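Local coordinates for protein predicted transcriptional regulator (Oenococcus oeni, PDB 3BY6) that probably binds DNA and regulates transcription as a member of the GntR family of winged helix-turn-helix proteins, at residues 9-12 and 13-16; 45-49 and 50-54. All coordinates share one frame; numbering follows the deposited sequence.

Contact 1: residues 9-12 and 13-16; sequences KRPV and YLQL
The guanidinium of Arg10 carries the CB of Leu14 over one face, with NH2 of Arg10 3.6 Å from CB of Leu14. Leu14 also serves a second flat group, since its CG lies 3.6 Å above the plane of the Tyr13 ring, displaced toward the rim. Pro11 meets that ring obliquely, its CB 3.8 Å from Tyr13 CD1, while its CG runs beside Leu14 CD1 and the two side chains point the same way. From the loop before the helix, Arg10 extends over the first turn, its CG trans to the backbone N (chi1 -172°) and its chain straight as far as NE, which forms a salt bridge with Asp18, one turn beyond Leu14 on helix 12-25. Gln15 slides past Arg10 in the reverse direction, and its amide lies 33° from the guanidinium plane. Its NE2 donates to the backbone O of Arg10, although the modelled separation of 2.3 Å is too short to be trusted as a length; its OE1 accepts from Thr7 N of the second subunit, so both ends of this buried amide have polar partners, the NE2 one with doubtful geometry. Pro11 is the N-cap residue: its O receives Gln15 N at 3.1 Å, and Leu16 N follows to Val12 O at 2.9 Å. This is the opening turn of the first helix of the GntR-type winged helix-turn-helix domain.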
ATOM      1  N   LYS D   9       6.655  10.631   1.713  1.00 48.86           N
ATOM      2  CA  LYS D   9       6.359  10.461   0.297  1.00 48.34           C
ATOM      3  C   LYS D   9       7.313   9.417  -0.234  1.00 48.14           C
ATOM      4  O   LYS D   9       8.499   9.413   0.161  1.00 47.90           O
ATOM      5  CB  LYS D   9       6.626  11.769  -0.432  1.00 48.45           C
ATOM      6  CG  LYS D   9       6.378  11.759  -1.918  1.00 48.39           C
ATOM      7  CD  LYS D   9       6.779  13.126  -2.456  1.00 48.63           C
ATOM      8  CE  LYS D   9       6.501  13.269  -3.936  1.00 49.25           C
ATOM      9  NZ  LYS D   9       6.780  14.665  -4.366  1.00 49.17           N
ATOM     10  N   ARG D  10       6.833   8.515  -1.098  1.00 47.25           N
ATOM     11  CA  ARG D  10       7.805   7.702  -1.867  1.00 46.57           C
ATOM     12  C   ARG D  10       8.490   8.654  -2.865  1.00 45.65           C
ATOM     13  O   ARG D  10       7.790   9.290  -3.673  1.00 44.86           O
ATOM     14  CB  ARG D  10       7.143   6.550  -2.617  1.00 46.96           C
ATOM     15  CG  ARG D  10       8.170   5.603  -3.243  1.00 46.10           C
ATOM     16  CD  ARG D  10       7.528   4.285  -3.530  1.00 48.05           C
ATOM     17  NE  ARG D  10       8.440   3.426  -4.272  1.00 50.23           N
ATOM     18  CZ  ARG D  10       9.343   2.614  -3.726  1.00 52.11           C
ATOM     19  NH1 ARG D  10       9.469   2.513  -2.414  1.00 54.38           N
ATOM     20  NH2 ARG D  10      10.125   1.869  -4.504  1.00 51.58           N
ATOM     21  N   PRO D  11       9.834   8.790  -2.786  1.00 44.81           N
ATOM     22  CA  PRO D  11      10.576   9.628  -3.723  1.00 44.75           C
ATOM     23  C   PRO D  11      10.121   9.424  -5.172  1.00 44.81           C
ATOM     24  O   PRO D  11       9.820   8.297  -5.575  1.00 44.98           O
ATOM     25  CB  PRO D  11      12.009   9.152  -3.542  1.00 44.69           C
ATOM     26  CG  PRO D  11      12.070   8.736  -2.138  1.00 44.91           C
ATOM     27  CD  PRO D  11      10.740   8.151  -1.816  1.00 45.11           C
ATOM     28  N   VAL D  12      10.061  10.502  -5.944  1.00 44.48           N
ATOM     29  CA  VAL D  12       9.501  10.417  -7.270  1.00 44.76           C
ATOM     30  C   VAL D  12      10.304   9.429  -8.159  1.00 45.01           C
ATOM     31  O   VAL D  12       9.717   8.678  -8.972  1.00 44.11           O
ATOM     32  CB  VAL D  12       9.360  11.812  -7.934  1.00 44.71           C
ATOM     33  CG1 VAL D  12       8.785  11.680  -9.342  1.00 44.34           C
ATOM     34  CG2 VAL D  12       8.443  12.718  -7.072  1.00 44.97           C
ATOM     35  N   TYR D  13      11.628   9.407  -7.970  1.00 45.30           N
ATOM     36  CA  TYR D  13      12.499   8.552  -8.808  1.00 45.13           C
ATOM     37  C   TYR D  13      12.133   7.072  -8.640  1.00 44.27           C
ATOM     38  O   TYR D  13      12.129   6.332  -9.622  1.00 44.93           O
ATOM     39  CB  TYR D  13      13.994   8.864  -8.597  1.00 45.63           C
ATOM     40  CG  TYR D  13      14.702   8.128  -7.496  1.00 46.62           C
ATOM     41  CD1 TYR D  13      14.644   8.559  -6.175  1.00 49.18           C
ATOM     42  CD2 TYR D  13      15.464   7.016  -7.778  1.00 47.38           C
ATOM     43  CE1 TYR D  13      15.321   7.857  -5.156  1.00 49.62           C
ATOM     44  CE2 TYR D  13      16.146   6.318  -6.792  1.00 48.37           C
ATOM     45  CZ  TYR D  13      16.084   6.734  -5.484  1.00 49.43           C
ATOM     46  OH  TYR D  13      16.778   5.998  -4.528  1.00 48.78           O
ATOM     47  N   LEU D  14      11.733   6.673  -7.431  1.00 43.23           N
ATOM     48  CA  LEU D  14      11.310   5.297  -7.154  1.00 42.27           C
ATOM     49  C   LEU D  14       9.884   5.046  -7.578  1.00 41.98           C
ATOM     50  O   LEU D  14       9.528   3.930  -7.906  1.00 42.34           O
ATOM     51  CB  LEU D  14      11.497   4.946  -5.667  1.00 42.28           C
ATOM     52  CG  LEU D  14      12.975   4.953  -5.257  1.00 42.75           C
ATOM     53  CD1 LEU D  14      13.170   5.162  -3.725  1.00 43.33           C
ATOM     54  CD2 LEU D  14      13.711   3.714  -5.766  1.00 42.14           C
ATOM     55  N   GLN D  15       9.033   6.066  -7.594  1.00 41.69           N
ATOM     56  CA  GLN D  15       7.725   5.856  -8.195  1.00 41.08           C
ATOM     57  C   GLN D  15       7.842   5.611  -9.706  1.00 40.45           C
ATOM     58  O   GLN D  15       7.042   4.881 -10.288  1.00 39.94           O
ATOM     59  CB  GLN D  15       6.803   7.018  -7.899  1.00 41.00           C
ATOM     60  CG  GLN D  15       6.549   7.220  -6.380  1.00 42.27           C
ATOM     61  CD  GLN D  15       5.594   8.350  -6.079  1.00 40.98           C
ATOM     62  OE1 GLN D  15       4.616   8.566  -6.796  1.00 39.11           O
ATOM     63  NE2 GLN D  15       5.874   9.079  -5.003  1.00 42.49           N
ATOM     64  N   LEU D  16       8.819   6.239 -10.341  1.00 40.27           N
ATOM     65  CA  LEU D  16       9.052   6.015 -11.764  1.00 41.06           C
ATOM     66  C   LEU D  16       9.749   4.673 -12.021  1.00 40.60           C
ATOM     67  O   LEU D  16       9.421   4.007 -12.982  1.00 40.45           O
ATOM     68  CB  LEU D  16       9.894   7.132 -12.376  1.00 41.32           C
ATOM     69  CG  LEU D  16      10.209   7.005 -13.878  1.00 40.11           C
ATOM     70  CD1 LEU D  16       8.962   6.750 -14.726  1.00 36.76           C
ATOM     71  CD2 LEU D  16      10.920   8.301 -14.307  1.00 40.53           C
TER

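Contact 2: residues 45-49 and 50-54; sequences EKINP and NTVAK
Ile47 presses its CG2 methyl against Thr51, and this is the tight part of the contact: CG2 of Ile47 lies 3.3 Å from CG2 of Thr51, closer than carbons usually come. The two side chains cross at about a right angle. Thr51 is rotated (chi1 -62°) to bring its methyl round to Ile47 and its hydroxyl beside its own backbone N, with OG1 3.6 Å from Asn48 CB. Next to this pair the fit relaxes, Ile47 CB meeting CG2 of the buried Val52 at 3.9 Å. Leu16 of helix 12-25 touches both Ile47 and Val52, and Ala42 and Thr41 of helix 38-45 also lie against Val52, so the apolar side faces the interior of the domain. Lys46, with positive phi, is the first residue to leave helix 38-45, and Asn48 caps helix 49-61; together they form the turn of the helix-turn-helix, and in this family the helix that follows is the one expected to read DNA. Asn48 takes part twice: its O accepts Val52 N at 3.2 Å in the first main-chain bond of the helix (N-H...O 166°), and its side-chain OD1 makes the capping bond to Asn50 N, weak at 3.4 Å. Toward solvent the packing thins out: the Asn48 and Asn50 side chains lie side by side pointing the same way, their amides 27° apart, and Asn48 ND2 comes no closer than 3.7 Å to Asn50 CB.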
ATOM      1  N   GLU D  45       6.538  12.230 -18.314  1.00 44.00           N
ATOM      2  CA  GLU D  45       6.041  12.087 -16.929  1.00 44.73           C
ATOM      3  C   GLU D  45       6.010  13.405 -16.141  1.00 45.91           C
ATOM      4  O   GLU D  45       5.605  13.425 -14.973  1.00 45.62           O
ATOM      5  CB  GLU D  45       6.859  11.038 -16.157  1.00 44.26           C
ATOM      6  CG  GLU D  45       6.986   9.684 -16.856  1.00 44.35           C
ATOM      7  CD  GLU D  45       5.646   9.002 -17.095  1.00 44.21           C
ATOM      8  OE1 GLU D  45       4.570   9.595 -16.892  1.00 43.34           O
ATOM      9  OE2 GLU D  45       5.654   7.839 -17.494  1.00 43.61           O
ATOM     10  N   LYS D  46       6.436  14.488 -16.788  1.00 47.69           N
ATOM     11  CA  LYS D  46       6.443  15.825 -16.203  1.00 49.27           C
ATOM     12  C   LYS D  46       7.277  15.886 -14.916  1.00 50.96           C
ATOM     13  O   LYS D  46       6.866  16.477 -13.918  1.00 51.10           O
ATOM     14  CB  LYS D  46       5.011  16.316 -15.983  1.00 48.99           C
ATOM     15  CG  LYS D  46       4.199  16.382 -17.248  1.00 48.72           C
ATOM     16  CD  LYS D  46       2.846  17.012 -16.971  1.00 49.21           C
ATOM     17  CE  LYS D  46       2.213  17.684 -18.159  1.00 47.98           C
ATOM     18  NZ  LYS D  46       1.210  18.681 -17.634  1.00 50.37           N
ATOM     19  N   ILE D  47       8.453  15.260 -14.970  1.00 52.89           N
ATOM     20  CA  ILE D  47       9.399  15.191 -13.848  1.00 54.26           C
ATOM     21  C   ILE D  47      10.677  15.935 -14.215  1.00 54.77           C
ATOM     22  O   ILE D  47      10.989  16.124 -15.389  1.00 55.58           O
ATOM     23  CB  ILE D  47       9.853  13.727 -13.581  1.00 54.63           C
ATOM     24  CG1 ILE D  47       8.677  12.772 -13.430  1.00 55.28           C
ATOM     25  CG2 ILE D  47      10.707  13.628 -12.337  1.00 55.34           C
ATOM     26  CD1 ILE D  47       9.163  11.349 -13.320  1.00 54.99           C
ATOM     27  N   ASN D  48      11.417  16.331 -13.193  1.00 55.73           N
ATOM     28  CA  ASN D  48      12.768  16.861 -13.324  1.00 56.51           C
ATOM     29  C   ASN D  48      13.631  15.817 -14.086  1.00 56.40           C
ATOM     30  O   ASN D  48      13.585  14.626 -13.787  1.00 56.44           O
ATOM     31  CB  ASN D  48      13.274  17.198 -11.896  1.00 56.98           C
ATOM     32  CG  ASN D  48      14.703  17.752 -11.849  1.00 60.38           C
ATOM     33  OD1 ASN D  48      15.295  18.129 -12.872  1.00 65.04           O
ATOM     34  ND2 ASN D  48      15.267  17.807 -10.631  1.00 62.83           N
ATOM     35  N   PRO D  49      14.347  16.244 -15.144  1.00 56.16           N
ATOM     36  CA  PRO D  49      15.307  15.341 -15.782  1.00 55.69           C
ATOM     37  C   PRO D  49      16.249  14.589 -14.826  1.00 55.27           C
ATOM     38  O   PRO D  49      16.480  13.409 -15.029  1.00 54.88           O
ATOM     39  CB  PRO D  49      16.084  16.271 -16.724  1.00 55.75           C
ATOM     40  CG  PRO D  49      15.101  17.324 -17.088  1.00 56.01           C
ATOM     41  CD  PRO D  49      14.254  17.538 -15.855  1.00 55.87           C
ATOM     42  N   ASN D  50      16.778  15.260 -13.803  1.00 55.04           N
ATOM     43  CA  ASN D  50      17.664  14.634 -12.797  1.00 54.86           C
ATOM     44  C   ASN D  50      17.013  13.472 -12.072  1.00 53.97           C
ATOM     45  O   ASN D  50      17.649  12.477 -11.747  1.00 54.51           O
ATOM     46  CB  ASN D  50      18.085  15.662 -11.721  1.00 55.42           C
ATOM     47  CG  ASN D  50      19.314  16.500 -12.130  1.00 58.07           C
ATOM     48  OD1 ASN D  50      19.771  16.465 -13.295  1.00 59.95           O
ATOM     49  ND2 ASN D  50      19.868  17.241 -11.157  1.00 57.70           N
ATOM     50  N   THR D  51      15.741  13.642 -11.772  1.00 53.07           N
ATOM     51  CA  THR D  51      14.941  12.640 -11.090  1.00 52.06           C
ATOM     52  C   THR D  51      14.813  11.423 -11.998  1.00 50.62           C
ATOM     53  O   THR D  51      15.021  10.306 -11.563  1.00 50.20           O
ATOM     54  CB  THR D  51      13.563  13.261 -10.717  1.00 52.29           C
ATOM     55  OG1 THR D  51      13.792  14.354  -9.827  1.00 52.54           O
ATOM     56  CG2 THR D  51      12.594  12.253 -10.058  1.00 52.59           C
ATOM     57  N   VAL D  52      14.505  11.657 -13.269  1.00 49.45           N
ATOM     58  CA  VAL D  52      14.427  10.579 -14.247  1.00 48.26           C
ATOM     59  C   VAL D  52      15.796   9.877 -14.398  1.00 47.91           C
ATOM     60  O   VAL D  52      15.865   8.647 -14.496  1.00 47.77           O
ATOM     61  CB  VAL D  52      13.944  11.098 -15.613  1.00 48.60           C
ATOM     62  CG1 VAL D  52      14.148  10.014 -16.723  1.00 46.95           C
ATOM     63  CG2 VAL D  52      12.468  11.558 -15.522  1.00 46.67           C
ATOM     64  N   ALA D  53      16.877  10.658 -14.382  1.00 46.74           N
ATOM     65  CA  ALA D  53      18.217  10.096 -14.384  1.00 46.05           C
ATOM     66  C   ALA D  53      18.462   9.192 -13.173  1.00 45.66           C
ATOM     67  O   ALA D  53      19.082   8.155 -13.320  1.00 44.84           O
ATOM     68  CB  ALA D  53      19.245  11.189 -14.452  1.00 45.89           C
ATOM     69  N   LYS D  54      17.977   9.565 -11.981  1.00 46.03           N
ATOM     70  CA  LYS D  54      18.114   8.680 -10.814  1.00 46.58           C
ATOM     71  C   LYS D  54      17.281   7.406 -11.005  1.00 45.26           C
ATOM     72  O   LYS D  54      17.691   6.336 -10.602  1.00 45.40           O
ATOM     73  CB  LYS D  54      17.735   9.361  -9.479  1.00 46.59           C
ATOM     74  CG  LYS D  54      18.375  10.718  -9.220  1.00 49.39           C
ATOM     75  CD  LYS D  54      18.496  11.107  -7.713  1.00 49.63           C
ATOM     76  CE  LYS D  54      17.215  10.903  -6.891  1.00 52.74           C
ATOM     77  NZ  LYS D  54      17.549  10.788  -5.403  1.00 53.61           N
TER

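Both contacts begin a helix of the same domain, helix 12-25 in contact 1 and helix 49-61 in contact 2, and their centres are 10 Å apart. Contact 1 is partly buried, its glutamine amide enclosed at the border with the second subunit; contact 2 is a surface contact where the exposed amide of Asn48 caps a helix. Both touch the second subunit, contact 2 through Glu45 and Lys46. The N-cap is a proline in one and an asparagine in the other, so a side-chain capping bond is made only in contact 2. They meet directly: Leu16 CD2 packs on Ile47 CD1 at 3.7 Å, and the Tyr13 ring forms a cation-pi pair with Lys54.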